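Local coordinates for protein aryl esterase (Mycobacterium smegmatis, PDB 2Q0Q) that hydrolyses aryl esters and catalyses acyl transfer to alcohols in water, as an eight-subunit enzyme of the SGNH hydrolase family, at residues Val87-Gly92 against Pro132-Val137; Arg4-Gly9 against Glu47-Gly52; Asp61-Pro66 against Ala98-Thr103; Arg56-Asp61 against Thr93-Ala98. All coordinates share one frame; numbering follows the deposited sequence.

Contact 1 (Val87-Gly92 against Pro132-Val137); sequences VIIMLG and PKVLVV
V87 and I89 pair through their backbones with K133, L135 and V137. The two strands are parallel neighbours inside the five-stranded sheet of an SGNH hydrolase, with its three-layer alpha/beta/alpha fold.

Four backbone hydrogen bonds form the ladder. V87 N donates to K133 O at 2.9 Å, and V87 O receives L135 N at 2.9 Å. I89 N donates to L135 O at 3.0 Å, almost straight at 176°. V137 N donates to I89 O at 2.8 Å. I88 N donates to L6 O, and I88 O accepts from F8 N, both on strand 3-9.

Apolar side chains pack on both faces. On the face of V87, I89 and V134, V87 CG2 meets P132 CG at 3.6 Å. With V87 CG1 anti to the backbone N (chi1 -177°), CG2 is the branch left over for the proline ring. I89 CD1 reaches V134 CG2 at 3.8 Å, and helix 104-119 covers this side. On the face of I88, L135 and V137, I88 CG2 meets V137 CG2 at 3.8 Å. SE of selenomethionine M90 lies 3.7 Å from V137 CG1. Helix 198-215 closes this side.

K133 is the exposed exception, and its NZ bonds to L215 O. Otherwise the join combines matched backbone polar groups with hydrocarbon packing, as suits inner strands between two helix layers.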
# COMPACT_ATOMS: atom_id res chain seq x y z
N VAL G 87 -20.99 26.40 -0.92
CA VAL G 87 -20.20 25.71 0.09
C VAL G 87 -19.19 26.72 0.66
O VAL G 87 -18.36 27.25 -0.06
CB VAL G 87 -19.43 24.50 -0.50
CG1 VAL G 87 -18.69 23.76 0.60
CG2 VAL G 87 -20.39 23.58 -1.24
N ILE G 88 -19.31 26.99 1.96
CA ILE G 88 -18.36 27.82 2.67
C ILE G 88 -17.34 26.91 3.30
O ILE G 88 -17.69 26.02 4.09
CB ILE G 88 -19.07 28.61 3.79
CG1 ILE G 88 -20.12 29.55 3.19
CG2 ILE G 88 -18.05 29.36 4.71
CD1 ILE G 88 -20.93 30.34 4.22
N ILE G 89 -16.06 27.14 2.98
CA ILE G 89 -15.00 26.33 3.54
C ILE G 89 -14.05 27.21 4.35
O ILE G 89 -13.35 28.10 3.81
CB ILE G 89 -14.18 25.59 2.47
CG1 ILE G 89 -15.06 24.96 1.39
CG2 ILE G 89 -13.26 24.53 3.13
CD1 ILE G 89 -14.21 24.34 0.31
N MSE G 90 -14.06 26.99 5.66
CA MSE G 90 -13.05 27.57 6.55
C MSE G 90 -12.25 26.45 7.21
O MSE G 90 -12.71 25.77 8.14
CB MSE G 90 -13.69 28.47 7.61
CG MSE G 90 -12.67 29.11 8.55
SE MSE G 90 -13.53 30.59 9.58
CE MSE G 90 -14.59 29.47 10.73
N LEU G 91 -11.04 26.26 6.71
CA LEU G 91 -10.13 25.25 7.19
C LEU G 91 -8.73 25.81 7.06
O LEU G 91 -8.51 26.77 6.31
CB LEU G 91 -10.24 23.98 6.34
CG LEU G 91 -11.44 23.11 6.66
CD1 LEU G 91 -11.53 21.97 5.65
CD2 LEU G 91 -11.35 22.53 8.06
N GLY G 92 -7.79 25.20 7.77
CA GLY G 92 -6.38 25.54 7.66
C GLY G 92 -5.70 25.78 9.00
O GLY G 92 -4.47 25.64 9.10
N PRO G 132 -22.50 23.52 -6.66
CA PRO G 132 -22.63 24.76 -5.92
C PRO G 132 -21.50 25.72 -6.20
O PRO G 132 -20.49 25.32 -6.75
CB PRO G 132 -22.54 24.31 -4.45
CG PRO G 132 -21.86 23.01 -4.47
CD PRO G 132 -22.24 22.38 -5.76
N LYS G 133 -21.68 26.99 -5.82
CA LYS G 133 -20.57 27.92 -5.73
C LYS G 133 -19.73 27.60 -4.47
O LYS G 133 -20.15 26.83 -3.62
CB LYS G 133 -21.10 29.35 -5.66
CG LYS G 133 -21.70 29.86 -6.97
CD LYS G 133 -22.10 31.33 -6.87
CE LYS G 133 -23.04 31.74 -8.01
NZ LYS G 133 -22.92 33.19 -8.32
N VAL G 134 -18.53 28.17 -4.40
CA VAL G 134 -17.65 27.99 -3.25
C VAL G 134 -17.25 29.35 -2.71
O VAL G 134 -17.14 30.32 -3.45
CB VAL G 134 -16.39 27.15 -3.61
CG1 VAL G 134 -15.46 27.94 -4.55
CG2 VAL G 134 -15.63 26.71 -2.32
N LEU G 135 -17.05 29.41 -1.40
CA LEU G 135 -16.47 30.58 -0.75
C LEU G 135 -15.31 30.09 0.11
O LEU G 135 -15.51 29.34 1.06
CB LEU G 135 -17.52 31.31 0.11
CG LEU G 135 -17.02 32.46 1.00
CD1 LEU G 135 -16.29 33.51 0.15
CD2 LEU G 135 -18.16 33.11 1.78
N VAL G 136 -14.11 30.49 -0.27
CA VAL G 136 -12.89 30.17 0.48
C VAL G 136 -12.74 31.18 1.63
O VAL G 136 -12.75 32.41 1.43
CB VAL G 136 -11.65 30.25 -0.45
CG1 VAL G 136 -10.33 30.06 0.34
CG2 VAL G 136 -11.78 29.26 -1.65
N VAL G 137 -12.63 30.65 2.85
CA VAL G 137 -12.52 31.52 4.03
C VAL G 137 -11.23 31.21 4.78
O VAL G 137 -11.01 30.08 5.19
CB VAL G 137 -13.69 31.34 4.99
CG1 VAL G 137 -13.54 32.21 6.20
CG2 VAL G 137 -15.04 31.60 4.29

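Contact 2 (Arg4-Gly9 against Glu47-Gly52); sequences RILCFG and EVIEEG
L6 packs on I49 and E51 where two parallel strands run side by side in the alpha/beta/alpha fold. Strand 46-52 is the outermost on this side of the chain's sheet, and strand 3-9 is its inner neighbour.

The tight part is the ladder and the side chains near its middle. I5 N donates to E47 O at 2.8 Å, and I49 N to I5 O at 2.8 Å. C7 N to I49 O, E51 N to C7 O and G9 N to E51 O continue the series to the carboxyl ends of the strands. On one face L6 CD1 wedges against two neighbours, I49 CG2 at 3.6 Å and E51 CG at 3.5 Å. On the other face C7 SG lies 3.9 Å from V48 CG1, under helix 34-42. The E51 carboxylate is buried and held by H81 and Y73, close to E51 of a second subunit.

The amino ends of the strands are more open. Here R4 and E47, both partly exposed, lie alongside each other and point the same way. I49 CD1 lies over one face of the R4 guanidinium, toward its rim. The bend of R4 at chi3 (98°) turns NE and NH2 toward the glutamate. The two nitrogens grip it side-on in a salt bridge, with guanidinium and carboxylate planes 69° apart. R4 NE gives to E47 OE1 at 3.1 Å, and R4 NH2 gives to E47 OE2 at 3.0 Å, both from above the carboxylate plane.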
# COMPACT_ATOMS: atom_id res chain seq x y z
N ARG G 4 -29.44 26.49 -0.48
CA ARG G 4 -28.79 25.59 0.48
C ARG G 4 -27.30 25.90 0.59
O ARG G 4 -26.58 25.87 -0.41
CB ARG G 4 -29.00 24.12 0.09
CG ARG G 4 -30.46 23.73 -0.02
CD ARG G 4 -30.69 22.24 -0.19
NE ARG G 4 -31.02 21.63 1.10
CZ ARG G 4 -30.42 20.57 1.65
NH1 ARG G 4 -29.46 19.89 1.04
NH2 ARG G 4 -30.83 20.16 2.84
N ILE G 5 -26.88 26.19 1.82
CA ILE G 5 -25.51 26.59 2.14
C ILE G 5 -24.82 25.57 3.05
O ILE G 5 -25.20 25.40 4.20
CB ILE G 5 -25.50 27.95 2.91
CG1 ILE G 5 -26.48 28.96 2.29
CG2 ILE G 5 -24.07 28.47 2.98
CD1 ILE G 5 -26.16 29.34 0.86
N LEU G 6 -23.81 24.88 2.52
CA LEU G 6 -23.01 23.92 3.30
C LEU G 6 -21.79 24.61 3.94
O LEU G 6 -21.01 25.20 3.22
CB LEU G 6 -22.51 22.78 2.40
CG LEU G 6 -21.48 21.80 3.00
CD1 LEU G 6 -22.14 21.03 4.12
CD2 LEU G 6 -21.00 20.87 1.92
N CYS G 7 -21.66 24.49 5.25
CA CYS G 7 -20.55 25.08 6.02
C CYS G 7 -19.63 23.93 6.40
O CYS G 7 -19.91 23.15 7.30
CB CYS G 7 -21.05 25.81 7.27
SG CYS G 7 -22.06 27.26 6.83
N PHE G 8 -18.52 23.84 5.66
CA PHE G 8 -17.52 22.80 5.84
C PHE G 8 -16.34 23.36 6.61
O PHE G 8 -15.71 24.32 6.16
CB PHE G 8 -17.07 22.25 4.48
CG PHE G 8 -16.33 20.94 4.56
CD1 PHE G 8 -17.01 19.77 4.94
CD2 PHE G 8 -14.99 20.85 4.26
CE1 PHE G 8 -16.35 18.57 5.01
CE2 PHE G 8 -14.33 19.64 4.33
CZ PHE G 8 -15.01 18.49 4.72
N GLY G 9 -16.08 22.80 7.78
CA GLY G 9 -15.06 23.34 8.67
C GLY G 9 -14.56 22.43 9.78
O GLY G 9 -14.75 21.20 9.74
N GLU G 47 -31.20 27.73 3.83
CA GLU G 47 -31.00 26.63 4.73
C GLU G 47 -29.50 26.37 4.89
O GLU G 47 -28.82 26.14 3.89
CB GLU G 47 -31.69 25.38 4.17
CG GLU G 47 -31.69 24.18 5.12
CD GLU G 47 -32.15 22.91 4.47
OE1 GLU G 47 -32.69 22.97 3.34
OE2 GLU G 47 -31.97 21.82 5.09
N VAL G 48 -29.02 26.39 6.13
CA VAL G 48 -27.62 26.15 6.45
C VAL G 48 -27.39 24.71 6.93
O VAL G 48 -28.14 24.17 7.73
CB VAL G 48 -27.11 27.15 7.51
CG1 VAL G 48 -25.69 26.78 8.02
CG2 VAL G 48 -27.12 28.55 6.92
N ILE G 49 -26.32 24.10 6.41
CA ILE G 49 -25.97 22.73 6.73
C ILE G 49 -24.62 22.72 7.44
O ILE G 49 -23.63 23.20 6.88
CB ILE G 49 -25.90 21.90 5.43
CG1 ILE G 49 -27.28 21.88 4.76
CG2 ILE G 49 -25.38 20.51 5.71
CD1 ILE G 49 -27.21 21.90 3.25
N GLU G 50 -24.59 22.20 8.66
CA GLU G 50 -23.41 22.24 9.54
C GLU G 50 -22.57 20.99 9.41
O GLU G 50 -22.95 19.91 9.87
CB GLU G 50 -23.84 22.38 11.00
CG GLU G 50 -24.63 23.66 11.24
CD GLU G 50 -25.23 23.78 12.63
OE1 GLU G 50 -25.63 22.75 13.24
OE2 GLU G 50 -25.30 24.93 13.10
N GLU G 51 -21.43 21.13 8.74
CA GLU G 51 -20.46 20.05 8.65
C GLU G 51 -19.10 20.53 9.17
O GLU G 51 -18.13 20.61 8.43
CB GLU G 51 -20.36 19.52 7.21
CG GLU G 51 -21.62 18.77 6.75
CD GLU G 51 -21.70 17.34 7.22
OE1 GLU G 51 -20.70 16.78 7.75
OE2 GLU G 51 -22.78 16.72 6.99
N GLY G 52 -19.05 20.78 10.48
CA GLY G 52 -17.82 21.14 11.14
C GLY G 52 -17.35 19.98 12.00
O GLY G 52 -18.13 19.49 12.83

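Contact 3 (Asp61-Pro66 against Ala98-Thr103)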
# COMPACT_ATOMS: atom_id res chain seq x y z
N ASP G 61 -3.79 13.60 6.66
CA ASP G 61 -4.11 12.66 7.72
C ASP G 61 -3.46 13.07 9.04
O ASP G 61 -2.26 13.36 9.10
CB ASP G 61 -3.60 11.26 7.35
CG ASP G 61 -4.36 10.65 6.17
OD1 ASP G 61 -5.49 11.10 5.87
OD2 ASP G 61 -3.83 9.72 5.54
N ASP G 62 -4.25 13.10 10.10
CA ASP G 62 -3.71 13.35 11.44
C ASP G 62 -3.29 11.99 12.01
O ASP G 62 -4.10 11.04 12.02
CB ASP G 62 -4.74 14.06 12.33
CG ASP G 62 -4.15 14.51 13.67
OD1 ASP G 62 -3.60 13.65 14.37
OD2 ASP G 62 -4.24 15.71 14.04
N PRO G 63 -2.02 11.86 12.45
CA PRO G 63 -1.52 10.54 12.89
C PRO G 63 -2.18 10.02 14.17
O PRO G 63 -2.06 8.84 14.48
CB PRO G 63 -0.02 10.77 13.12
CG PRO G 63 0.13 12.21 13.34
CD PRO G 63 -0.97 12.90 12.55
N THR G 64 -2.86 10.90 14.89
CA THR G 64 -3.50 10.52 16.14
C THR G 64 -4.96 10.14 15.94
O THR G 64 -5.59 9.63 16.85
CB THR G 64 -3.45 11.65 17.16
OG1 THR G 64 -4.23 12.76 16.70
CG2 THR G 64 -2.01 12.13 17.41
N ASP G 65 -5.51 10.40 14.76
CA ASP G 65 -6.95 10.30 14.56
C ASP G 65 -7.24 10.17 13.07
O ASP G 65 -6.97 11.10 12.31
CB ASP G 65 -7.63 11.54 15.13
CG ASP G 65 -9.13 11.42 15.20
OD1 ASP G 65 -9.72 10.67 14.39
OD2 ASP G 65 -9.72 12.11 16.05
N PRO G 66 -7.82 9.04 12.64
CA PRO G 66 -8.10 8.82 11.22
C PRO G 66 -9.30 9.60 10.66
O PRO G 66 -9.60 9.47 9.48
CB PRO G 66 -8.41 7.32 11.17
CG PRO G 66 -9.04 7.07 12.52
CD PRO G 66 -8.24 7.89 13.46
N ALA G 98 2.30 21.93 14.74
CA ALA G 98 3.75 21.75 14.52
C ALA G 98 4.10 20.42 13.88
O ALA G 98 5.01 20.35 13.05
CB ALA G 98 4.53 21.91 15.85
N TYR G 99 3.37 19.37 14.26
CA TYR G 99 3.67 18.03 13.79
C TYR G 99 3.35 17.79 12.31
O TYR G 99 3.86 16.83 11.73
CB TYR G 99 3.03 16.95 14.67
CG TYR G 99 1.52 16.99 14.86
CD1 TYR G 99 0.67 16.31 14.00
CD2 TYR G 99 0.95 17.67 15.93
CE1 TYR G 99 -0.73 16.31 14.21
CE2 TYR G 99 -0.43 17.68 16.14
CZ TYR G 99 -1.26 17.00 15.28
OH TYR G 99 -2.62 17.02 15.51
N PHE G 100 2.54 18.65 11.71
CA PHE G 100 2.29 18.53 10.27
C PHE G 100 3.43 19.10 9.42
O PHE G 100 3.51 18.78 8.24
CB PHE G 100 0.97 19.19 9.87
CG PHE G 100 -0.26 18.45 10.36
CD1 PHE G 100 -1.20 19.11 11.12
CD2 PHE G 100 -0.47 17.11 10.04
CE1 PHE G 100 -2.33 18.47 11.57
CE2 PHE G 100 -1.59 16.47 10.50
CZ PHE G 100 -2.52 17.16 11.29
N ARG G 101 4.29 19.92 10.03
CA ARG G 101 5.42 20.53 9.32
C ARG G 101 5.00 21.16 7.98
O ARG G 101 5.68 21.01 6.96
CB ARG G 101 6.54 19.51 9.13
CG ARG G 101 7.18 19.10 10.47
CD ARG G 101 7.75 17.72 10.40
NE ARG G 101 8.64 17.39 11.52
CZ ARG G 101 8.28 16.73 12.63
NH1 ARG G 101 7.02 16.33 12.84
NH2 ARG G 101 9.22 16.48 13.55
N ARG G 102 3.87 21.85 8.00
CA ARG G 102 3.36 22.52 6.80
C ARG G 102 3.63 24.01 6.76
O ARG G 102 3.60 24.69 7.78
CB ARG G 102 1.85 22.29 6.64
CG ARG G 102 1.50 20.96 6.02
CD ARG G 102 0.03 20.88 5.60
NE ARG G 102 -0.14 19.80 4.62
CZ ARG G 102 -1.24 19.57 3.90
NH1 ARG G 102 -2.33 20.30 4.04
NH2 ARG G 102 -1.22 18.57 3.02
N THR G 103 3.91 24.50 5.55
CA THR G 103 4.03 25.92 5.26
C THR G 103 2.65 26.44 4.86
O THR G 103 1.75 25.66 4.56
CB THR G 103 4.99 26.16 4.08
OG1 THR G 103 4.43 25.60 2.89
CG2 THR G 103 6.37 25.51 4.36
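An Asx turn at D62 presents its carboxylate to the hydroxyl of Y99. The turn sits in the loop between strand 46-52 and helix 70-81, and overlaps a type I beta turn from D62 to D65. Y99 and F100 belong to a short 3-10 segment in the loop ahead of helix 104-119.

The two carboxylate oxygens have separate tasks. D62 OD1 serves its own turn. It accepts from T64 N at 2.9 Å, nearly along the C-O axis, and from T64 OG1 at 2.6 Å, out of the carboxylate plane. D62 OD2 faces the other loop and receives Y99 OH at 2.5 Å. The hydroxyl comes in on the syn side, 24° out of the carboxylate plane. The carboxylate and the Y99 ring are turned 70° against each other.

Two rings and a proline pack around this bond. P63 CD lies 3.8 Å from Y99 CE1. Y99 CG sits between the backbone N and the carbonyl carbon (chi1 57°), and Y99 CE1 comes over one face of the neighbouring F100 ring, toward its rim. F100 meets the first loop by its edge, with CE2 3.5 Å from D61 O. Y99 also packs on L109 of a third subunit, and R101 forms a salt bridge to D106 of that subunit.

Three donors thus share one buried carboxylate. They probably favour its ionised form and fix its rotation, so that the turn and the tyrosine are held together next to a subunit interface.

Contact 4 (Arg56-Asp61 against Thr93-Ala98). With SO4 (sulfate ion), chain U.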
# COMPACT_ATOMS: atom_id res chain seq x y z
N ARG G 56 -10.19 18.89 12.23
CA ARG G 56 -10.11 18.63 10.80
C ARG G 56 -9.04 19.50 10.13
O ARG G 56 -8.90 20.70 10.42
CB ARG G 56 -11.45 18.92 10.13
CG ARG G 56 -11.44 18.74 8.61
CD ARG G 56 -12.83 18.85 8.07
NE ARG G 56 -13.56 17.60 8.18
CZ ARG G 56 -14.88 17.51 8.16
NH1 ARG G 56 -15.64 18.59 8.14
NH2 ARG G 56 -15.44 16.31 8.22
N THR G 57 -8.29 18.87 9.25
CA THR G 57 -7.34 19.56 8.38
C THR G 57 -7.89 19.66 6.95
O THR G 57 -8.92 19.06 6.61
CB THR G 57 -6.03 18.77 8.27
OG1 THR G 57 -6.28 17.59 7.51
CG2 THR G 57 -5.52 18.36 9.65
N THR G 58 -7.17 20.40 6.11
CA THR G 58 -7.58 20.55 4.70
C THR G 58 -7.57 19.18 4.03
O THR G 58 -8.62 18.70 3.58
CB THR G 58 -6.69 21.53 3.90
OG1 THR G 58 -5.31 21.13 3.99
CG2 THR G 58 -6.88 22.96 4.41
N ASN G 59 -6.40 18.56 3.98
CA ASN G 59 -6.21 17.30 3.25
C ASN G 59 -5.04 16.45 3.75
O ASN G 59 -4.41 15.72 2.96
CB ASN G 59 -6.03 17.59 1.76
CG ASN G 59 -4.62 18.06 1.41
OD1 ASN G 59 -3.95 18.73 2.20
ND2 ASN G 59 -4.17 17.72 0.18
N ILE G 60 -4.76 16.52 5.05
CA ILE G 60 -3.65 15.75 5.58
C ILE G 60 -4.15 14.87 6.72
O ILE G 60 -4.86 15.34 7.62
CB ILE G 60 -2.43 16.67 5.97
CG1 ILE G 60 -1.30 15.84 6.58
CG2 ILE G 60 -2.84 17.78 6.91
CD1 ILE G 60 0.04 16.51 6.49
N ASP G 61 -3.79 13.60 6.66
CA ASP G 61 -4.11 12.66 7.72
C ASP G 61 -3.46 13.07 9.04
O ASP G 61 -2.26 13.36 9.10
CB ASP G 61 -3.60 11.26 7.35
CG ASP G 61 -4.36 10.65 6.17
OD1 ASP G 61 -5.49 11.10 5.87
OD2 ASP G 61 -3.83 9.72 5.54
N THR G 93 -6.48 26.12 10.03
CA THR G 93 -5.92 26.28 11.37
C THR G 93 -5.18 25.02 11.82
O THR G 93 -4.04 25.08 12.29
CB THR G 93 -7.02 26.61 12.40
OG1 THR G 93 -7.72 27.79 12.00
CG2 THR G 93 -6.44 26.79 13.78
N ASN G 94 -5.81 23.87 11.65
CA ASN G 94 -5.21 22.64 12.16
C ASN G 94 -3.98 22.19 11.40
O ASN G 94 -3.06 21.60 11.97
CB ASN G 94 -6.27 21.55 12.32
CG ASN G 94 -7.29 21.94 13.40
OD1 ASN G 94 -6.92 22.54 14.41
ND2 ASN G 94 -8.57 21.69 13.14
N ASP G 95 -3.93 22.51 10.12
CA ASP G 95 -2.73 22.28 9.31
C ASP G 95 -1.49 22.98 9.87
O ASP G 95 -0.38 22.57 9.56
CB ASP G 95 -2.93 22.79 7.89
CG ASP G 95 -4.05 22.09 7.14
OD1 ASP G 95 -5.21 22.08 7.61
OD2 ASP G 95 -3.77 21.61 6.03
N THR G 96 -1.69 24.04 10.67
CA THR G 96 -0.55 24.78 11.25
C THR G 96 -0.02 24.16 12.53
O THR G 96 0.91 24.71 13.11
CB THR G 96 -0.85 26.27 11.56
OG1 THR G 96 -1.67 26.37 12.74
CG2 THR G 96 -1.50 26.98 10.35
N LYS G 97 -0.59 23.03 12.98
CA LYS G 97 -0.01 22.31 14.10
C LYS G 97 1.41 21.88 13.74
O LYS G 97 1.69 21.52 12.60
CB LYS G 97 -0.86 21.13 14.51
CG LYS G 97 -2.21 21.54 15.14
CD LYS G 97 -3.10 20.34 15.33
CE LYS G 97 -4.37 20.74 16.01
NZ LYS G 97 -5.37 19.65 16.12
N ALA G 98 2.30 21.93 14.74
CA ALA G 98 3.75 21.75 14.52
C ALA G 98 4.10 20.42 13.88
O ALA G 98 5.01 20.35 13.05
CB ALA G 98 4.53 21.91 15.85
S SO4 U . -8.96 21.94 16.85
O1 SO4 U . -7.94 23.05 16.80
O2 SO4 U . -9.85 22.04 15.67
O3 SO4 U . -8.20 20.68 17.03
O4 SO4 U . -9.80 22.15 18.03
O HOH W 1 -8.38 23.30 10.03
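D95 and N94, the last two residues of the GTND sequence G92-D95, meet the loop of R56 to T58. This matches the Gly-X-Asn-Asp block of SGNH hydrolases, whose asparagine typically helps to form the oxyanion hole.

D95 has the most surface buried here. Its carboxylate takes T58 with both oxygens. T58 N donates to D95 OD1 at 3.0 Å, on the syn lone pair, and T58 OG1 donates to D95 OD2 at 2.6 Å. T58 OG1 lies between its backbone N and carbonyl carbon (chi1 56°), which leaves it facing the acid on the same side as T58 N. R102 adds a salt bridge to D95 OD2, so the charge is probably well stabilised.

N94 comes next. Its ND2 donates to R56 O at 2.9 Å, from above the carbonyl plane, yet R56 O lies in the amide plane of N94. The same nitrogen donates to O2 of a bound sulfate at 2.9 Å. K97 NZ reaches O3 of that ion at 3.1 Å, and S11, H195 and A55 N bond it as well. The sulfate probably marks the active site, with N94 in the position expected for an oxyanion-hole donor.

R56 contributes its carbonyl, while its guanidinium goes to G9 O and to a cation-pi contact with Y73. One water ties the backbones together, donating to R56 O at 2.7 Å and accepting from N94 N at 3.1 Å.

Contacts 1 and 2 are parts of one sheet, with centres about 10 Å apart. Strands 3-9 and 86-90 join them directly: I88 N lies 2.8 Å from L6 O, and F8 N lies 2.8 Å from I88 O. The chain runs on from the carboxyl end of strand 86-90 into contact 4, where N94 meets the sulfate together with S11 and H195 of a probable Ser-His-Asp triad. R56 ties contact 4 back to contact 2, with NH1 3.2 Å from G9 O. Contact 3 lies farther out, its centre about 6 Å from that of contact 4. R102 links those two, with NH1 2.8 Å from D95 OD2, behind the sulfate-binding asparagine.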